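Side-chain contacts in NalP translocator (Neisseria meningitidis, PDB 1UYN), which forms the outer-membrane barrel of an autotransporter, a hydrophilic pore through which the secreted protease passenger domain is translocated to the cell surface: residues R27-V32 against K124-Y129; D274-F277 against W281-L284. One frame throughout, in Å; residues are numbered along the deposited sequence.

Interaction 1 of 2, residues R27-V32 against K124-Y129; sequences RRLKAV and KGLFSY
Leu-29 and Leu-126 owe their meeting to two different torsion settings. On the helix, Leu-29 turns CG away from its own backbone N (chi1 -169°), and the branch reaches out toward the barrel wall. On the strand, CB of Leu-126 already points at the helix, and CG, set opposite the carbonyl carbon (chi1 -49°), carries CD1 up to Leu-29. The two side chains cross at a slant, with CD2 of Leu-29 3.9 Å from CD1 of Leu-126.

Both methyls of Leu-29 do work here. CD2 lies against CB and CD1 of Leu-126, while CD1 reaches further along the strand, 4.0 Å from CB of Ser-128 and 4.2 Å from the carbonyl O of Phe-127. One leucine therefore bridges two inward-facing residues of the strand, spanning Phe-127, which lies between them in the chain. Ser-128 offers its CB to Leu-29; its OG is hydrogen-bonded to OE1 of Gln-156 on the next strand. The contact between the two segments is purely van der Waals and buries a modest 175 Å². The short helix and strand segments pass 9.5 Å apart at 134°, a separation bridged by the two leucine side chains, while CB of Phe-127 points away from the helix.

Helix 12-34 runs inside the pore of the autotransporter barrel, and this is one of the places where it touches the wall. Polar links hold other sides of the same turns to the wall: Arg-27 forms a salt bridge to Asp-52, and Lys-30 one to Glu-233. Around the leucine pair, Phe-110 on strand 100-117 packs against Leu-29 and Ser-128, and Gln-156 on strand 145-163 also touches Leu-29, placing the helix over strand 121-139 and both its neighbours in the sheet.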
# COMPACT_ATOMS: atom_id res chain seq x y z
N ARG A 27 -1.31 -0.24 0.80
CA ARG A 27 -1.94 -1.05 -0.23
C ARG A 27 -0.89 -1.91 -0.92
O ARG A 27 -1.18 -3.06 -1.27
CB ARG A 27 -2.69 -0.19 -1.24
CG ARG A 27 -3.91 0.53 -0.64
CD ARG A 27 -4.66 1.28 -1.69
NE ARG A 27 -3.98 2.53 -1.95
CZ ARG A 27 -4.09 3.58 -1.17
NH1 ARG A 27 -4.87 3.53 -0.09
NH2 ARG A 27 -3.44 4.69 -1.47
N ARG A 28 0.33 -1.38 -1.08
CA ARG A 28 1.39 -2.19 -1.68
C ARG A 28 1.59 -3.45 -0.88
O ARG A 28 1.77 -4.52 -1.44
CB ARG A 28 2.72 -1.43 -1.78
CG ARG A 28 2.63 -0.28 -2.74
CD ARG A 28 3.86 0.56 -2.83
NE ARG A 28 3.64 1.75 -3.67
CZ ARG A 28 3.67 3.01 -3.22
NH1 ARG A 28 3.87 3.30 -1.93
NH2 ARG A 28 3.47 4.00 -4.07
N LEU A 29 1.56 -3.32 0.44
CA LEU A 29 1.70 -4.47 1.32
C LEU A 29 0.49 -5.44 1.19
O LEU A 29 0.64 -6.67 1.23
CB LEU A 29 1.85 -4.00 2.77
CG LEU A 29 2.26 -5.13 3.72
CD1 LEU A 29 3.74 -5.53 3.52
CD2 LEU A 29 1.99 -4.78 5.14
N LYS A 30 -0.71 -4.87 1.03
CA LYS A 30 -1.92 -5.67 0.85
C LYS A 30 -1.72 -6.60 -0.33
O LYS A 30 -2.05 -7.77 -0.27
CB LYS A 30 -3.15 -4.78 0.58
CG LYS A 30 -4.27 -4.79 1.66
CD LYS A 30 -5.00 -3.34 1.77
CE LYS A 30 -4.73 -2.60 3.11
NZ LYS A 30 -4.54 -1.07 3.00
N ALA A 31 -1.14 -6.08 -1.39
CA ALA A 31 -1.00 -6.78 -2.65
C ALA A 31 -0.06 -8.01 -2.55
O ALA A 31 -0.29 -9.07 -3.13
CB ALA A 31 -0.50 -5.79 -3.72
N VAL A 32 1.00 -7.85 -1.80
CA VAL A 32 1.93 -8.92 -1.53
C VAL A 32 1.28 -9.98 -0.63
O VAL A 32 1.55 -11.18 -0.75
CB VAL A 32 3.19 -8.30 -0.86
CG1 VAL A 32 4.18 -9.36 -0.33
CG2 VAL A 32 3.87 -7.37 -1.83
N LYS A 124 -0.84 -14.92 8.88
CA LYS A 124 0.15 -14.24 8.03
C LYS A 124 1.05 -13.28 8.82
O LYS A 124 0.56 -12.53 9.63
CB LYS A 124 -0.56 -13.39 6.97
CG LYS A 124 -1.32 -14.12 5.88
CD LYS A 124 -1.77 -13.12 4.74
CE LYS A 124 -2.58 -13.84 3.61
NZ LYS A 124 -3.55 -12.94 2.98
N GLY A 125 2.35 -13.32 8.57
CA GLY A 125 3.30 -12.29 8.97
C GLY A 125 3.72 -11.52 7.74
O GLY A 125 3.94 -12.09 6.71
N LEU A 126 3.78 -10.21 7.84
CA LEU A 126 4.19 -9.31 6.75
C LEU A 126 5.28 -8.37 7.26
O LEU A 126 5.26 -7.97 8.41
CB LEU A 126 3.00 -8.48 6.24
CG LEU A 126 1.71 -9.27 5.94
CD1 LEU A 126 0.53 -8.37 5.75
CD2 LEU A 126 1.88 -10.15 4.72
N PHE A 127 6.23 -8.05 6.40
CA PHE A 127 7.29 -7.09 6.72
C PHE A 127 7.66 -6.32 5.45
O PHE A 127 7.64 -6.85 4.34
CB PHE A 127 8.51 -7.82 7.27
CG PHE A 127 9.71 -6.93 7.43
CD1 PHE A 127 9.84 -6.10 8.55
CD2 PHE A 127 10.72 -6.90 6.46
CE1 PHE A 127 10.95 -5.26 8.72
CE2 PHE A 127 11.85 -6.06 6.63
CZ PHE A 127 11.94 -5.24 7.76
N SER A 128 8.00 -5.07 5.59
CA SER A 128 8.44 -4.28 4.45
C SER A 128 9.42 -3.23 4.92
O SER A 128 9.37 -2.74 6.07
CB SER A 128 7.25 -3.66 3.75
OG SER A 128 6.75 -2.58 4.52
N TYR A 129 10.36 -2.94 4.04
CA TYR A 129 11.36 -1.91 4.29
C TYR A 129 11.40 -1.18 2.99
O TYR A 129 11.68 -1.80 1.97
CB TYR A 129 12.74 -2.49 4.62
CG TYR A 129 13.77 -1.44 4.96
CD1 TYR A 129 14.53 -0.81 3.97
CD2 TYR A 129 13.96 -1.04 6.27
CE1 TYR A 129 15.48 0.16 4.29
CE2 TYR A 129 14.91 -0.06 6.61
CZ TYR A 129 15.68 0.53 5.63
OH TYR A 129 16.63 1.53 5.98

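Interaction 2 of 2, residues D274-F277 against W281-L284; sequences DVEF and WNGL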
# COMPACT_ATOMS: atom_id res chain seq x y z
N ASP A 274 -8.60 -13.55 -10.77
CA ASP A 274 -7.41 -14.30 -11.26
C ASP A 274 -7.84 -15.13 -12.49
O ASP A 274 -8.87 -15.78 -12.43
CB ASP A 274 -6.89 -15.34 -10.25
CG ASP A 274 -6.34 -14.75 -8.92
OD1 ASP A 274 -7.13 -14.42 -7.99
OD2 ASP A 274 -5.11 -14.69 -8.68
N VAL A 275 -7.05 -15.17 -13.57
CA VAL A 275 -7.32 -16.14 -14.63
C VAL A 275 -6.07 -16.95 -15.02
O VAL A 275 -5.00 -16.38 -15.17
CB VAL A 275 -7.96 -15.45 -15.90
CG1 VAL A 275 -8.97 -14.39 -15.50
CG2 VAL A 275 -6.91 -14.86 -16.84
N GLU A 276 -6.20 -18.28 -15.16
CA GLU A 276 -5.15 -19.15 -15.73
C GLU A 276 -5.22 -19.17 -17.25
O GLU A 276 -6.17 -19.72 -17.79
CB GLU A 276 -5.28 -20.59 -15.21
CG GLU A 276 -5.09 -20.77 -13.70
CD GLU A 276 -3.65 -20.55 -13.22
OE1 GLU A 276 -2.69 -20.77 -14.01
OE2 GLU A 276 -3.48 -20.13 -12.05
N PHE A 277 -4.25 -18.56 -17.94
CA PHE A 277 -4.20 -18.52 -19.42
C PHE A 277 -3.72 -19.80 -20.08
O PHE A 277 -4.01 -20.05 -21.25
CB PHE A 277 -3.29 -17.39 -19.93
CG PHE A 277 -3.84 -16.02 -19.69
CD1 PHE A 277 -5.12 -15.69 -20.12
CD2 PHE A 277 -3.09 -15.07 -18.99
CE1 PHE A 277 -5.64 -14.43 -19.87
CE2 PHE A 277 -3.61 -13.81 -18.73
CZ PHE A 277 -4.88 -13.49 -19.17
N TRP A 281 1.07 -19.54 -17.36
CA TRP A 281 0.72 -18.12 -17.22
C TRP A 281 -0.63 -17.83 -16.54
O TRP A 281 -1.63 -18.43 -16.87
CB TRP A 281 0.75 -17.46 -18.60
CG TRP A 281 2.09 -17.54 -19.24
CD1 TRP A 281 2.51 -18.49 -20.13
CD2 TRP A 281 3.18 -16.63 -19.06
NE1 TRP A 281 3.81 -18.22 -20.51
CE2 TRP A 281 4.25 -17.09 -19.87
CE3 TRP A 281 3.36 -15.47 -18.32
CZ2 TRP A 281 5.47 -16.44 -19.94
CZ3 TRP A 281 4.59 -14.83 -18.36
CH2 TRP A 281 5.63 -15.32 -19.18
N ASN A 282 -0.66 -16.95 -15.57
CA ASN A 282 -1.91 -16.40 -15.05
C ASN A 282 -1.90 -14.87 -15.12
O ASN A 282 -0.86 -14.24 -15.29
CB ASN A 282 -2.19 -16.88 -13.63
CG ASN A 282 -1.20 -16.36 -12.63
OD1 ASN A 282 -0.07 -16.85 -12.57
ND2 ASN A 282 -1.60 -15.33 -11.85
N GLY A 283 -3.09 -14.30 -15.05
CA GLY A 283 -3.31 -12.88 -15.14
C GLY A 283 -4.12 -12.49 -13.92
O GLY A 283 -4.56 -13.33 -13.15
N LEU A 284 -4.31 -11.20 -13.73
CA LEU A 284 -4.77 -10.68 -12.46
C LEU A 284 -5.34 -9.29 -12.64
O LEU A 284 -4.70 -8.46 -13.23
CB LEU A 284 -3.58 -10.60 -11.54
CG LEU A 284 -3.98 -10.71 -10.10
CD1 LEU A 284 -3.92 -12.17 -9.70
CD2 LEU A 284 -3.12 -9.86 -9.24
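The carbonyl O of Val-275 takes the amide N of Gly-283 at 2.8 Å. CA of Asn-282 also approaches this oxygen, as a CA-H...O contact. The return bond, from Val-275 N to Gly-283 O, is longer at 3.1 Å and completes the hydrogen-bonded pair of these two residues. Toward the turn, Phe-277 N reaches Trp-281 O at 2.8 Å in a more bent bond (140° at the hydrogen).

Phe-277 swings its ring back toward the partner strand (chi1 -69°), bringing CE2 to 3.7 Å from CA of Gly-283, where no side chain stands in the way. One ring face receives CG2 of Val-275, toward the rim. CB of Phe-277 is also 4.3 Å from CB of Trp-281, whose indole packs edge-to-face with Tyr-306.

Asp-274, Glu-276, Asn-282 and Leu-284 share the other face of the sheet. Asp-274 and Leu-284 run side by side. Glu-276 instead slants across its partner, with OE2 of Glu-276 3.8 Å from CB of Asn-282; that carboxylate oxygen forms a salt bridge with Arg-44.

This is a tight antiparallel beta hairpin of an outer-membrane barrel. Phe-277 and Trp-281 on the surface beside its short turn are consistent with the aromatic girdle of such proteins, probably at the periplasmic end.

In the fold
From the N terminus, helix 12-34 comes first, and interaction 1 joins it to strand 121-139, closing a loop of 91 residues that holds the four strands between 43 and 117. The chain then runs through four more wall strands before 265-278 and 281-292 pair in interaction 2, a local hairpin with three residues between its segments. The two loops follow one another in series, neither nesting nor crossing. Their centres lie about 21 Å apart and they do not touch, yet both reach the same closed sheet: interaction 1 joins the wall to the helix within the pore, and interaction 2 joins neighbouring strands shortly before 295-307 completes the barrel.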